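Local atomic coordinates of quinone reductase (Klebsiella pneumoniae subsp. pneumoniae, PDB entry 4GI5), a protein that probably works as a flavin-dependent NAD(P)H dehydrogenase (quinone), binding FAD in a flavodoxin-like fold. Residues B[29-34]-B[119-124]; B[64-69]-B[128-133]; B[172-177]-B[214-219]. One frame throughout, in Å; residues are numbered along the deposited sequence.

Contact 1: B[29-34]-B[119-124]. With FAD (flavin-adenine dinucleotide), chain H.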
loop_
_atom_site.group_PDB
_atom_site.type_symbol
_atom_site.label_atom_id
_atom_site.label_comp_id
_atom_site.label_asym_id
_atom_site.label_seq_id
_atom_site.Cartn_x
_atom_site.Cartn_y
_atom_site.Cartn_z
ATOM N N TYR B 29 -15.272 0.963 -4.020
ATOM C CA TYR B 29 -15.556 1.540 -2.689
ATOM C C TYR B 29 -15.204 0.521 -1.616
ATOM O O TYR B 29 -15.623 -0.620 -1.662
ATOM C CB TYR B 29 -17.043 1.924 -2.585
ATOM C CG TYR B 29 -17.575 2.181 -1.208
ATOM C CD1 TYR B 29 -17.347 3.409 -0.544
ATOM C CD2 TYR B 29 -18.294 1.224 -0.525
ATOM C CE1 TYR B 29 -17.857 3.610 0.733
ATOM C CE2 TYR B 29 -18.791 1.447 0.754
ATOM C CZ TYR B 29 -18.577 2.689 1.347
ATOM O OH TYR B 29 -19.073 2.849 2.627
ATOM N N ALA B 30 -14.370 0.914 -0.663
ATOM C CA ALA B 30 -13.904 0.085 0.430
ATOM C C ALA B 30 -14.161 0.664 1.795
ATOM O O ALA B 30 -13.384 1.427 2.307
ATOM C CB ALA B 30 -12.390 -0.184 0.254
ATOM N N HIS B 31 -15.323 0.322 2.410
ATOM C CA HIS B 31 -15.538 0.653 3.811
ATOM C C HIS B 31 -16.516 -0.370 4.332
ATOM O O HIS B 31 -17.486 -0.637 3.643
ATOM C CB HIS B 31 -16.106 2.070 4.009
ATOM C CG HIS B 31 -15.952 2.531 5.413
ATOM N ND1 HIS B 31 -16.653 1.981 6.475
ATOM C CD2 HIS B 31 -15.090 3.434 5.972
ATOM C CE1 HIS B 31 -16.316 2.580 7.584
ATOM N NE2 HIS B 31 -15.341 3.434 7.317
ATOM N N PRO B 32 -16.216 -0.933 5.511
ATOM C CA PRO B 32 -17.073 -1.965 6.074
ATOM C C PRO B 32 -18.454 -1.486 6.639
ATOM O O PRO B 32 -19.384 -2.276 6.734
ATOM C CB PRO B 32 -16.216 -2.474 7.212
ATOM C CG PRO B 32 -15.336 -1.476 7.637
ATOM C CD PRO B 32 -15.005 -0.753 6.311
ATOM N N GLU B 33 -18.653 -0.199 6.815
ATOM C CA GLU B 33 -19.890 0.303 7.496
ATOM C C GLU B 33 -20.642 1.305 6.650
ATOM O O GLU B 33 -20.211 2.412 6.343
ATOM C CB GLU B 33 -19.542 0.859 8.866
ATOM C CG GLU B 33 -20.678 1.626 9.609
ATOM C CD GLU B 33 -21.941 0.762 9.765
ATOM O OE1 GLU B 33 -21.740 -0.345 10.278
ATOM O OE2 GLU B 33 -23.004 1.225 9.315
ATOM N N PRO B 34 -21.890 0.966 6.256
ATOM C CA PRO B 34 -22.663 1.794 5.388
ATOM C C PRO B 34 -23.058 3.114 5.957
ATOM O O PRO B 34 -23.283 4.084 5.226
ATOM C CB PRO B 34 -23.950 0.931 5.103
ATOM C CG PRO B 34 -23.629 -0.401 5.614
ATOM C CD PRO B 34 -22.449 -0.392 6.474
ATOM N N GLN B 119 -12.597 4.960 -3.832
ATOM C CA GLN B 119 -12.931 5.659 -2.648
ATOM C C GLN B 119 -12.659 4.791 -1.417
ATOM O O GLN B 119 -13.107 3.659 -1.345
ATOM C CB GLN B 119 -14.420 6.035 -2.590
ATOM C CG GLN B 119 -14.771 6.831 -1.418
ATOM C CD GLN B 119 -16.233 6.982 -1.195
ATOM O OE1 GLN B 119 -17.024 6.914 -2.125
ATOM N NE2 GLN B 119 -16.581 7.222 0.067
ATOM N N PHE B 120 -11.849 5.356 -0.507
ATOM C CA PHE B 120 -11.397 4.642 0.679
ATOM C C PHE B 120 -10.909 5.547 1.785
ATOM O O PHE B 120 -10.408 6.625 1.535
ATOM C CB PHE B 120 -10.310 3.622 0.320
ATOM C CG PHE B 120 -9.096 4.212 -0.337
ATOM C CD1 PHE B 120 -9.077 4.378 -1.702
ATOM C CD2 PHE B 120 -7.951 4.548 0.396
ATOM C CE1 PHE B 120 -7.999 4.938 -2.335
ATOM C CE2 PHE B 120 -6.811 5.015 -0.238
ATOM C CZ PHE B 120 -6.858 5.278 -1.610
ATOM N N PRO B 121 -11.070 5.119 3.059
ATOM C CA PRO B 121 -10.320 5.754 4.152
ATOM C C PRO B 121 -8.843 5.377 4.015
ATOM O O PRO B 121 -8.525 4.228 3.667
ATOM C CB PRO B 121 -10.925 5.112 5.413
ATOM C CG PRO B 121 -11.324 3.743 4.898
ATOM C CD PRO B 121 -11.754 3.882 3.490
ATOM N N LEU B 122 -7.978 6.312 4.321
ATOM C CA LEU B 122 -6.545 6.036 4.421
ATOM C C LEU B 122 -6.293 5.209 5.634
ATOM O O LEU B 122 -6.568 5.645 6.773
ATOM C CB LEU B 122 -5.783 7.388 4.416
ATOM C CG LEU B 122 -4.293 7.204 4.128
ATOM C CD1 LEU B 122 -4.002 6.707 2.735
ATOM C CD2 LEU B 122 -3.666 8.545 4.370
ATOM N N TRP B 123 -5.806 3.977 5.454
ATOM C CA TRP B 123 -5.531 3.079 6.576
ATOM C C TRP B 123 -4.015 2.713 6.450
ATOM O O TRP B 123 -3.616 2.094 5.436
ATOM C CB TRP B 123 -6.361 1.788 6.536
ATOM C CG TRP B 123 -7.767 1.950 7.047
ATOM C CD1 TRP B 123 -8.381 3.061 7.501
ATOM C CD2 TRP B 123 -8.787 0.895 7.048
ATOM N NE1 TRP B 123 -9.719 2.759 7.886
ATOM C CE2 TRP B 123 -9.975 1.453 7.575
ATOM C CE3 TRP B 123 -8.770 -0.422 6.723
ATOM C CZ2 TRP B 123 -11.124 0.693 7.722
ATOM C CZ3 TRP B 123 -9.938 -1.196 6.829
ATOM C CH2 TRP B 123 -11.076 -0.617 7.366
ATOM N N TRP B 124 -3.262 3.164 7.441
ATOM C CA TRP B 124 -1.810 2.865 7.434
ATOM C C TRP B 124 -1.185 3.299 6.132
ATOM O O TRP B 124 -0.446 2.575 5.476
ATOM C CB TRP B 124 -1.550 1.386 7.799
ATOM C CG TRP B 124 -1.951 1.155 9.210
ATOM C CD1 TRP B 124 -3.063 0.472 9.629
ATOM C CD2 TRP B 124 -1.300 1.630 10.386
ATOM N NE1 TRP B 124 -3.161 0.549 11.012
ATOM C CE2 TRP B 124 -2.072 1.244 11.493
ATOM C CE3 TRP B 124 -0.114 2.394 10.623
ATOM C CZ2 TRP B 124 -1.760 1.633 12.778
ATOM C CZ3 TRP B 124 0.212 2.736 11.918
ATOM C CH2 TRP B 124 -0.651 2.385 12.994
HETATM P PA FAD H . -16.377 7.305 10.487
HETATM O O1A FAD H . -17.498 6.508 9.961
HETATM O O2A FAD H . -15.580 6.962 11.656
HETATM O O5B FAD H . -16.895 8.828 10.791
HETATM C C5B FAD H . -16.052 9.965 11.065
HETATM C C4B FAD H . -16.905 11.078 11.580
HETATM O O4B FAD H . -17.665 11.580 10.504
HETATM C C3B FAD H . -17.796 10.671 12.728
HETATM O O3B FAD H . -17.623 11.682 13.710
HETATM C C2B FAD H . -19.134 10.775 12.056
HETATM O O2B FAD H . -20.232 10.996 12.979
HETATM C C1B FAD H . -19.034 11.848 11.025
HETATM N N9A FAD H . -20.078 11.675 9.978
HETATM C C8A FAD H . -20.592 10.494 9.335
HETATM N N7A FAD H . -21.548 10.768 8.477
HETATM C C5A FAD H . -21.708 12.105 8.693
HETATM C C6A FAD H . -22.654 13.117 8.221
HETATM N N6A FAD H . -23.466 12.659 7.327
HETATM N N1A FAD H . -22.571 14.436 8.614
HETATM C C2A FAD H . -21.627 14.806 9.473
HETATM N N3A FAD H . -20.730 13.882 9.992
HETATM C C4A FAD H . -20.797 12.667 9.578
HETATM N N1 FAD H . -5.461 8.350 9.205
HETATM C C2 FAD H . -4.385 8.888 8.592
HETATM O O2 FAD H . -4.286 10.172 8.387
HETATM N N3 FAD H . -3.337 8.099 8.157
HETATM C C4 FAD H . -3.278 6.783 8.431
HETATM O O4 FAD H . -2.380 6.067 7.967
HETATM C C4X FAD H . -4.403 6.202 9.114
HETATM N N5 FAD H . -4.430 4.857 9.352
HETATM C C5X FAD H . -5.592 4.268 9.918
HETATM C C6 FAD H . -5.668 2.966 10.068
HETATM C C7 FAD H . -6.835 2.349 10.511
HETATM C C7M FAD H . -6.906 0.873 10.658
HETATM C C8 FAD H . -7.931 3.153 10.904
HETATM C C8M FAD H . -9.169 2.500 11.456
HETATM C C9 FAD H . -7.870 4.506 10.783
HETATM C C9A FAD H . -6.693 5.108 10.253
HETATM N N10 FAD H . -6.633 6.457 9.979
HETATM C C10 FAD H . -5.514 7.039 9.400
HETATM C "C1'" FAD H . -7.771 7.353 10.236
HETATM C "C2'" FAD H . -8.735 7.127 9.070
HETATM O "O2'" FAD H . -8.296 7.585 7.788
HETATM C "C3'" FAD H . -10.116 7.800 9.362
HETATM O "O3'" FAD H . -10.603 7.073 10.519
HETATM C "C4'" FAD H . -11.146 7.635 8.236
HETATM O "O4'" FAD H . -10.775 8.444 7.166
HETATM C "C5'" FAD H . -12.530 8.158 8.706
HETATM O "O5'" FAD H . -13.467 7.840 7.729
HETATM P P FAD H . -14.666 6.799 8.157
HETATM O O1P FAD H . -15.563 6.684 6.987
HETATM O O2P FAD H . -14.177 5.547 8.734
HETATM O O3P FAD H . -15.333 7.731 9.296
#
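The two backbones are joined by a single parallel bridge between Tyr29 and Gln119. Ala30 N gives its hydrogen to Gln119 O at 3.1 Å, and the CA-H of Tyr29 leans on the same oxygen. Beside this bridge the Tyr29 and Gln119 side chains run next to each other in the same direction. Gln119 CD sits 3.8 Å from Tyr29 CD1, at the ring edge, with the amide turned 70° from the ring plane. Gln119 has CG anti to its backbone nitrogen (chi1 -176°) and an extended chain beyond, which carries NE2 to Asn38 O in helix 37-51, so the buried amide nitrogen has an acceptor.

Ring carbons take over from N-H groups as the chains spread apart. Pro121 CD lies 3.2 Å from Ala30 O; a proline puts no N-H there, only a ring carbon. Farther on, Pro32 CD reaches Trp123 CH2 at 4.1 Å, the two side chains coming from opposite directions.

This is the cofactor edge of a flavodoxin-like fold: neighbouring parallel strands 24-29 and 115-121 end here, and the loops beyond them receive FAD. Tryptophan suits position 123 because its broad indole lies against the dimethylbenzene end of the flavin, with Trp123 CD1 3.4 Å from FAD C8, while Pro121 CG lies over the rim of the opposite indole face.

Polar bonds, most of them to FAD, form the third group. His31 uses both ring nitrogens: ND1 accepts Glu33 N within the ring plane, leaving NE2 to donate to FAD O2P at 2.8 Å. Leu122 O receives the ribityl hydroxyl O2'. Trp124 N points almost straight at flavin N5, 2.8 Å away with an angle of 172° at the hydrogen. Trp124 also meets Tyr139 and Tyr205 of the second subunit edge-to-face.

Contact 2: B[64-69]-B[128-133]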
loop_
_atom_site.group_PDB
_atom_site.type_symbol
_atom_site.label_atom_id
_atom_site.label_comp_id
_atom_site.label_asym_id
_atom_site.label_seq_id
_atom_site.Cartn_x
_atom_site.Cartn_y
_atom_site.Cartn_z
HETATM N N MSE B 64 -19.939 -7.049 -1.278
HETATM C CA MSE B 64 -19.778 -8.179 -2.202
HETATM C C MSE B 64 -18.984 -9.343 -1.532
HETATM O O MSE B 64 -18.746 -10.324 -2.148
HETATM C CB MSE B 64 -18.989 -7.734 -3.461
HETATM C CG MSE B 64 -19.722 -6.733 -4.259
HETATM SE SE MSE B 64 -18.200 -5.929 -5.440
HETATM C CE MSE B 64 -19.337 -6.912 -6.370
ATOM N N ARG B 65 -18.506 -9.164 -0.311
ATOM C CA ARG B 65 -17.644 -10.111 0.436
ATOM C C ARG B 65 -16.436 -10.474 -0.468
ATOM O O ARG B 65 -16.084 -11.591 -0.728
ATOM C CB ARG B 65 -18.394 -11.375 0.864
ATOM C CG ARG B 65 -19.682 -11.021 1.640
ATOM C CD ARG B 65 -20.547 -12.268 1.864
ATOM N NE ARG B 65 -19.917 -13.031 2.930
ATOM C CZ ARG B 65 -19.271 -14.207 2.814
ATOM N NH1 ARG B 65 -19.145 -14.854 1.642
ATOM N NH2 ARG B 65 -18.729 -14.746 3.905
ATOM N N TRP B 66 -15.840 -9.439 -0.984
ATOM C CA TRP B 66 -14.768 -9.567 -1.988
ATOM C C TRP B 66 -13.599 -10.378 -1.392
ATOM O O TRP B 66 -13.105 -10.055 -0.308
ATOM C CB TRP B 66 -14.274 -8.144 -2.326
ATOM C CG TRP B 66 -13.156 -8.187 -3.371
ATOM C CD1 TRP B 66 -11.788 -7.985 -3.131
ATOM C CD2 TRP B 66 -13.271 -8.507 -4.745
ATOM N NE1 TRP B 66 -11.105 -8.185 -4.275
ATOM C CE2 TRP B 66 -11.967 -8.556 -5.283
ATOM C CE3 TRP B 66 -14.355 -8.831 -5.588
ATOM C CZ2 TRP B 66 -11.711 -8.812 -6.629
ATOM C CZ3 TRP B 66 -14.077 -9.069 -6.960
ATOM C CH2 TRP B 66 -12.801 -9.104 -7.458
ATOM N N LYS B 67 -13.101 -11.368 -2.132
ATOM C CA LYS B 67 -11.977 -12.128 -1.712
ATOM C C LYS B 67 -10.659 -11.361 -1.888
ATOM O O LYS B 67 -10.361 -10.967 -3.019
ATOM C CB LYS B 67 -11.867 -13.427 -2.550
ATOM C CG LYS B 67 -10.674 -14.325 -2.271
ATOM C CD LYS B 67 -10.633 -15.636 -3.088
ATOM C CE LYS B 67 -9.226 -16.289 -3.085
ATOM N NZ LYS B 67 -9.309 -17.349 -4.050
ATOM N N ALA B 68 -9.955 -11.132 -0.797
ATOM C CA ALA B 68 -8.743 -10.265 -0.926
ATOM C C ALA B 68 -7.420 -10.934 -1.286
ATOM O O ALA B 68 -6.583 -10.278 -1.888
ATOM C CB ALA B 68 -8.539 -9.531 0.404
ATOM N N GLY B 69 -7.196 -12.191 -0.930
ATOM C CA GLY B 69 -5.937 -12.866 -1.044
ATOM C C GLY B 69 -5.804 -13.593 -2.341
ATOM O O GLY B 69 -6.454 -14.639 -2.506
ATOM N N PRO B 128 -7.111 0.319 2.267
ATOM C CA PRO B 128 -7.564 -0.870 3.069
ATOM C C PRO B 128 -7.202 -2.172 2.314
ATOM O O PRO B 128 -7.249 -2.218 1.083
ATOM C CB PRO B 128 -9.086 -0.687 3.162
ATOM C CG PRO B 128 -9.233 0.821 3.068
ATOM C CD PRO B 128 -8.256 1.246 2.017
ATOM N N ALA B 129 -6.838 -3.203 3.056
ATOM C CA ALA B 129 -6.526 -4.483 2.460
ATOM C C ALA B 129 -7.497 -4.995 1.421
ATOM O O ALA B 129 -7.098 -5.587 0.415
ATOM C CB ALA B 129 -6.277 -5.519 3.518
ATOM N N ILE B 130 -8.796 -4.862 1.656
ATOM C CA ILE B 130 -9.749 -5.439 0.743
ATOM C C ILE B 130 -9.659 -4.785 -0.662
ATOM O O ILE B 130 -9.817 -5.468 -1.684
ATOM C CB ILE B 130 -11.212 -5.372 1.306
ATOM C CG1 ILE B 130 -12.122 -6.299 0.534
ATOM C CG2 ILE B 130 -11.756 -4.002 1.299
ATOM C CD1 ILE B 130 -13.490 -6.465 1.261
HETATM N N MSE B 131 -9.332 -3.501 -0.665
HETATM C CA MSE B 131 -9.135 -2.733 -1.926
HETATM C C MSE B 131 -7.811 -3.150 -2.580
HETATM O O MSE B 131 -7.732 -3.315 -3.807
HETATM C CB MSE B 131 -9.221 -1.172 -1.865
HETATM C CG MSE B 131 -9.470 -0.496 -3.343
HETATM SE SE MSE B 131 -9.370 1.327 -2.804
HETATM C CE MSE B 131 -11.403 1.282 -3.049
ATOM N N LYS B 132 -6.758 -3.272 -1.799
ATOM C CA LYS B 132 -5.499 -3.787 -2.335
ATOM C C LYS B 132 -5.718 -5.175 -2.925
ATOM O O LYS B 132 -5.127 -5.526 -3.950
ATOM C CB LYS B 132 -4.476 -3.908 -1.242
ATOM C CG LYS B 132 -3.071 -4.395 -1.683
ATOM C CD LYS B 132 -2.522 -3.376 -2.684
ATOM C CE LYS B 132 -1.258 -3.764 -3.312
ATOM N NZ LYS B 132 -0.615 -5.057 -3.376
ATOM N N GLY B 133 -6.600 -5.968 -2.347
ATOM C CA GLY B 133 -6.896 -7.276 -2.919
ATOM C C GLY B 133 -7.682 -7.256 -4.219
ATOM O O GLY B 133 -7.491 -8.146 -5.034
#
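Gly133 and Ala68 make the tightest meeting: the carbonyl oxygen Ala68 O comes to 3.2 Å from Gly133 CA. Such closeness is possible because glycine has no side chain on the flank of helix 129-138 that faces the loop, and the two CA atoms stand 4.0 Å apart. Ala68 suits its own place in the same way. Its small CB rests near the helix backbone, 4.2 Å from Ala129 O.

Trp66 fills the rest of the packed side. Its CG is anti to the backbone nitrogen (chi1 -180°), and this brings the pyrrole part of the indole against the helix. Gly133 C lies at the ring edge, near the ring plane, 3.5 Å from Trp66 NE1. Trp66 CD1 meets Ile130 O at the same separation, but that oxygen stands oblique to the ring. Ile130 crosses the Trp66 side chain at a slant, its CG1 4.0 Å from Trp66 CB; the long branch, CG1 and CD1, does the touching. The indole is enclosed further by Trp134 and by Asp102 and Glu106 of helix 101-112.

The loop's other flank is looser and more polar. Arg65 and Lys67 start away from the helix, Arg65 being exposed, and Lys67 NZ forms salt bridges with Asp71 and Asp74. On the loop, these two charged side chains thus keep clear of the seam, which is lined by Trp66, Ala68, Ile130 and Gly133.

Beyond the seam lies the second subunit: Ala68 packs on its Ala68, Ala129 on its Ala129, and Ala129 N bonds to its Asp136. The arrangement is that of a flavodoxin-like subunit whose helix after the third strand of the sheet, covered on one flank by a loop, serves as part of the dimer interface.

Contact 3: B[172-177]-B[214-219]. With FAD (flavin-adenine dinucleotide), chain H.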
loop_
_atom_site.group_PDB
_atom_site.type_symbol
_atom_site.label_atom_id
_atom_site.label_comp_id
_atom_site.label_asym_id
_atom_site.label_seq_id
_atom_site.Cartn_x
_atom_site.Cartn_y
_atom_site.Cartn_z
ATOM N N ILE B 172 -10.605 9.217 -4.019
ATOM C CA ILE B 172 -11.255 9.978 -2.996
ATOM C C ILE B 172 -10.894 9.360 -1.684
ATOM O O ILE B 172 -11.195 8.236 -1.421
ATOM C CB ILE B 172 -12.792 9.958 -3.157
ATOM C CG1 ILE B 172 -13.249 10.546 -4.468
ATOM C CG2 ILE B 172 -13.405 10.724 -1.992
ATOM C CD1 ILE B 172 -14.763 10.304 -4.706
ATOM N N VAL B 173 -10.109 10.042 -0.901
ATOM C CA VAL B 173 -9.495 9.553 0.316
ATOM C C VAL B 173 -9.846 10.410 1.511
ATOM O O VAL B 173 -9.755 11.617 1.518
ATOM C CB VAL B 173 -7.962 9.610 0.170
ATOM C CG1 VAL B 173 -7.262 9.042 1.418
ATOM C CG2 VAL B 173 -7.584 8.864 -1.113
ATOM N N THR B 174 -10.211 9.760 2.606
ATOM C CA THR B 174 -10.389 10.416 3.871
ATOM C C THR B 174 -9.284 10.028 4.836
ATOM O O THR B 174 -8.974 8.841 4.934
ATOM C CB THR B 174 -11.762 10.025 4.554
ATOM O OG1 THR B 174 -11.886 8.607 4.573
ATOM C CG2 THR B 174 -13.006 10.566 3.765
ATOM N N ALA B 175 -8.729 10.990 5.539
ATOM C CA ALA B 175 -7.605 10.777 6.433
ATOM C C ALA B 175 -7.891 11.361 7.797
ATOM O O ALA B 175 -8.515 12.453 7.929
ATOM C CB ALA B 175 -6.342 11.399 5.824
ATOM N N GLY B 176 -7.434 10.674 8.817
ATOM C CA GLY B 176 -7.553 11.223 10.167
ATOM C C GLY B 176 -6.585 12.323 10.500
ATOM O O GLY B 176 -6.917 13.218 11.295
ATOM N N GLY B 177 -5.386 12.296 9.916
ATOM C CA GLY B 177 -4.377 13.313 10.247
ATOM C C GLY B 177 -4.753 14.693 9.665
ATOM O O GLY B 177 -5.605 14.863 8.745
ATOM N N LEU B 214 -8.847 13.751 -4.485
ATOM C CA LEU B 214 -9.640 14.509 -3.543
ATOM C C LEU B 214 -9.383 13.906 -2.155
ATOM O O LEU B 214 -9.694 12.735 -1.941
ATOM C CB LEU B 214 -11.095 14.318 -3.895
ATOM C CG LEU B 214 -12.053 14.999 -2.931
ATOM C CD1 LEU B 214 -11.783 16.488 -2.778
ATOM C CD2 LEU B 214 -13.463 14.773 -3.414
ATOM N N VAL B 215 -8.676 14.634 -1.359
ATOM C CA VAL B 215 -8.313 14.193 -0.025
ATOM C C VAL B 215 -8.870 15.111 1.064
ATOM O O VAL B 215 -8.686 16.349 1.039
ATOM C CB VAL B 215 -6.774 14.131 0.161
ATOM C CG1 VAL B 215 -6.384 13.556 1.509
ATOM C CG2 VAL B 215 -6.178 13.347 -0.988
ATOM N N PHE B 216 -9.601 14.487 1.980
ATOM C CA PHE B 216 -10.128 15.144 3.136
ATOM C C PHE B 216 -9.317 14.814 4.394
ATOM O O PHE B 216 -8.952 13.661 4.651
ATOM C CB PHE B 216 -11.570 14.728 3.373
ATOM C CG PHE B 216 -12.507 15.059 2.242
ATOM C CD1 PHE B 216 -12.585 16.373 1.703
ATOM C CD2 PHE B 216 -13.218 14.090 1.615
ATOM C CE1 PHE B 216 -13.473 16.683 0.684
ATOM C CE2 PHE B 216 -14.129 14.443 0.565
ATOM C CZ PHE B 216 -14.256 15.681 0.138
ATOM N N TYR B 217 -9.043 15.842 5.229
ATOM C CA TYR B 217 -8.233 15.677 6.420
ATOM C C TYR B 217 -9.029 15.855 7.692
ATOM O O TYR B 217 -10.169 16.418 7.660
ATOM C CB TYR B 217 -7.124 16.688 6.393
ATOM C CG TYR B 217 -6.251 16.485 5.222
ATOM C CD1 TYR B 217 -5.205 15.515 5.211
ATOM C CD2 TYR B 217 -6.400 17.285 4.072
ATOM C CE1 TYR B 217 -4.436 15.409 4.106
ATOM C CE2 TYR B 217 -5.563 17.121 2.983
ATOM C CZ TYR B 217 -4.585 16.102 3.047
ATOM O OH TYR B 217 -3.762 15.951 1.909
ATOM N N ARG B 218 -8.495 15.415 8.812
ATOM C CA ARG B 218 -9.137 15.517 10.111
ATOM C C ARG B 218 -10.516 14.952 10.120
ATOM O O ARG B 218 -11.432 15.501 10.697
ATOM C CB ARG B 218 -9.195 16.983 10.617
ATOM C CG ARG B 218 -7.896 17.604 10.727
ATOM C CD ARG B 218 -7.937 18.954 11.587
ATOM N NE ARG B 218 -8.258 18.735 13.004
ATOM C CZ ARG B 218 -7.950 19.637 13.972
ATOM N NH1 ARG B 218 -7.348 20.801 13.664
ATOM N NH2 ARG B 218 -8.212 19.381 15.243
ATOM N N THR B 219 -10.692 13.819 9.488
ATOM C CA THR B 219 -12.018 13.318 9.242
ATOM C C THR B 219 -12.682 12.660 10.425
ATOM O O THR B 219 -13.920 12.532 10.373
ATOM C CB THR B 219 -12.099 12.370 8.073
ATOM O OG1 THR B 219 -11.241 11.284 8.278
ATOM C CG2 THR B 219 -11.724 13.191 6.821
HETATM P PA FAD H . -16.377 7.305 10.487
HETATM O O1A FAD H . -17.498 6.508 9.961
HETATM O O2A FAD H . -15.580 6.962 11.656
HETATM O O5B FAD H . -16.895 8.828 10.791
HETATM C C5B FAD H . -16.052 9.965 11.065
HETATM C C4B FAD H . -16.905 11.078 11.580
HETATM O O4B FAD H . -17.665 11.580 10.504
HETATM C C3B FAD H . -17.796 10.671 12.728
HETATM O O3B FAD H . -17.623 11.682 13.710
HETATM C C2B FAD H . -19.134 10.775 12.056
HETATM O O2B FAD H . -20.232 10.996 12.979
HETATM C C1B FAD H . -19.034 11.848 11.025
HETATM N N9A FAD H . -20.078 11.675 9.978
HETATM C C8A FAD H . -20.592 10.494 9.335
HETATM N N7A FAD H . -21.548 10.768 8.477
HETATM C C5A FAD H . -21.708 12.105 8.693
HETATM C C6A FAD H . -22.654 13.117 8.221
HETATM N N6A FAD H . -23.466 12.659 7.327
HETATM N N1A FAD H . -22.571 14.436 8.614
HETATM C C2A FAD H . -21.627 14.806 9.473
HETATM N N3A FAD H . -20.730 13.882 9.992
HETATM C C4A FAD H . -20.797 12.667 9.578
HETATM N N1 FAD H . -5.461 8.350 9.205
HETATM C C2 FAD H . -4.385 8.888 8.592
HETATM O O2 FAD H . -4.286 10.172 8.387
HETATM N N3 FAD H . -3.337 8.099 8.157
HETATM C C4 FAD H . -3.278 6.783 8.431
HETATM O O4 FAD H . -2.380 6.067 7.967
HETATM C C4X FAD H . -4.403 6.202 9.114
HETATM N N5 FAD H . -4.430 4.857 9.352
HETATM C C5X FAD H . -5.592 4.268 9.918
HETATM C C6 FAD H . -5.668 2.966 10.068
HETATM C C7 FAD H . -6.835 2.349 10.511
HETATM C C7M FAD H . -6.906 0.873 10.658
HETATM C C8 FAD H . -7.931 3.153 10.904
HETATM C C8M FAD H . -9.169 2.500 11.456
HETATM C C9 FAD H . -7.870 4.506 10.783
HETATM C C9A FAD H . -6.693 5.108 10.253
HETATM N N10 FAD H . -6.633 6.457 9.979
HETATM C C10 FAD H . -5.514 7.039 9.400
HETATM C "C1'" FAD H . -7.771 7.353 10.236
HETATM C "C2'" FAD H . -8.735 7.127 9.070
HETATM O "O2'" FAD H . -8.296 7.585 7.788
HETATM C "C3'" FAD H . -10.116 7.800 9.362
HETATM O "O3'" FAD H . -10.603 7.073 10.519
HETATM C "C4'" FAD H . -11.146 7.635 8.236
HETATM O "O4'" FAD H . -10.775 8.444 7.166
HETATM C "C5'" FAD H . -12.530 8.158 8.706
HETATM O "O5'" FAD H . -13.467 7.840 7.729
HETATM P P FAD H . -14.666 6.799 8.157
HETATM O O1P FAD H . -15.563 6.684 6.987
HETATM O O2P FAD H . -14.177 5.547 8.734
HETATM O O3P FAD H . -15.333 7.731 9.296
#
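Thr174 and Phe216 cross at an angle on one face of the sheet, the methyl Thr174 CG2 lying at the edge of the Phe216 ring, near its plane, 4.1 Å from CD2. Ile172 and Leu214 share this face, with helix 224-239 packing over it, so bulky apolar groups suit it. Val173 and Val215 are paired on the opposite face, Val173 CB 4.3 Å from Val215 CG2; beta-branched residues fit an extended backbone well. Beneath the side chains the strands run parallel, 11° apart, tied by Val173 N to Leu214 O, Phe216 N to Val173 O and Ala175 N to Phe216 O.

Two threonines face the cofactor. With chi1 at 51°, Thr174 sets OG1 between its backbone nitrogen and carbonyl carbon and sends its methyl to Phe216. Thr174 OG1 lies 2.8 Å from FAD O4', which Thr219 OG1 also hydrogen-bonds, and Asn38 ND2, from helix 37-51, also hydrogen-bonds Thr174 OG1. Thr219 CG2 closes on Thr174 CB at 3.9 Å, and Thr219 N anchors the turn on Ala175 O.

The Tyr217 ring lies beside Ala175 CB and takes Gly177 O at its edge, near the ring plane; that oxygen is 3.3 Å from Tyr217 CB. Arg218 N also bonds to Gly177 O, from well above the carbonyl plane. The Arg218 side chain starts away from the neighbouring loop and makes a cation-pi contact with Trp178.

Without side chains, Gly176 and Gly177 let the flavin come against the main chain: Gly176 N donates to FAD N1 at 3.1 Å and Gly177 N to FAD O2 at 2.8 Å. Gripping the pyrimidine end and ribityl chain from the carboxyl ends of parallel strands and the loops that follow is the hallmark of a flavodoxin-like flavin site.

Contacts 1 and 3 lie in the same parallel sheet, where strands 115-121 and 168-174 are neighbours: Leu122 N reaches Thr174 O across them, a probable hydrogen bond. Both touch FAD, but contact 1 adds aromatic cover and a phosphate-binding histidine to its backbone bonds, while contact 3 relies on backbone N-H groups and threonine hydroxyls. Contact 1 is buried; contact 3, on an outermost strand of this chain's sheet, is partly exposed and richest in main-chain bonds. Contact 2, also buried, is held by close packing alone between its segments. It touches contact 1 through Met131 against Phe120 but stays about 7 Å from contact 3 at the nearest atoms. Contacts 1 and 2 both meet the second subunit.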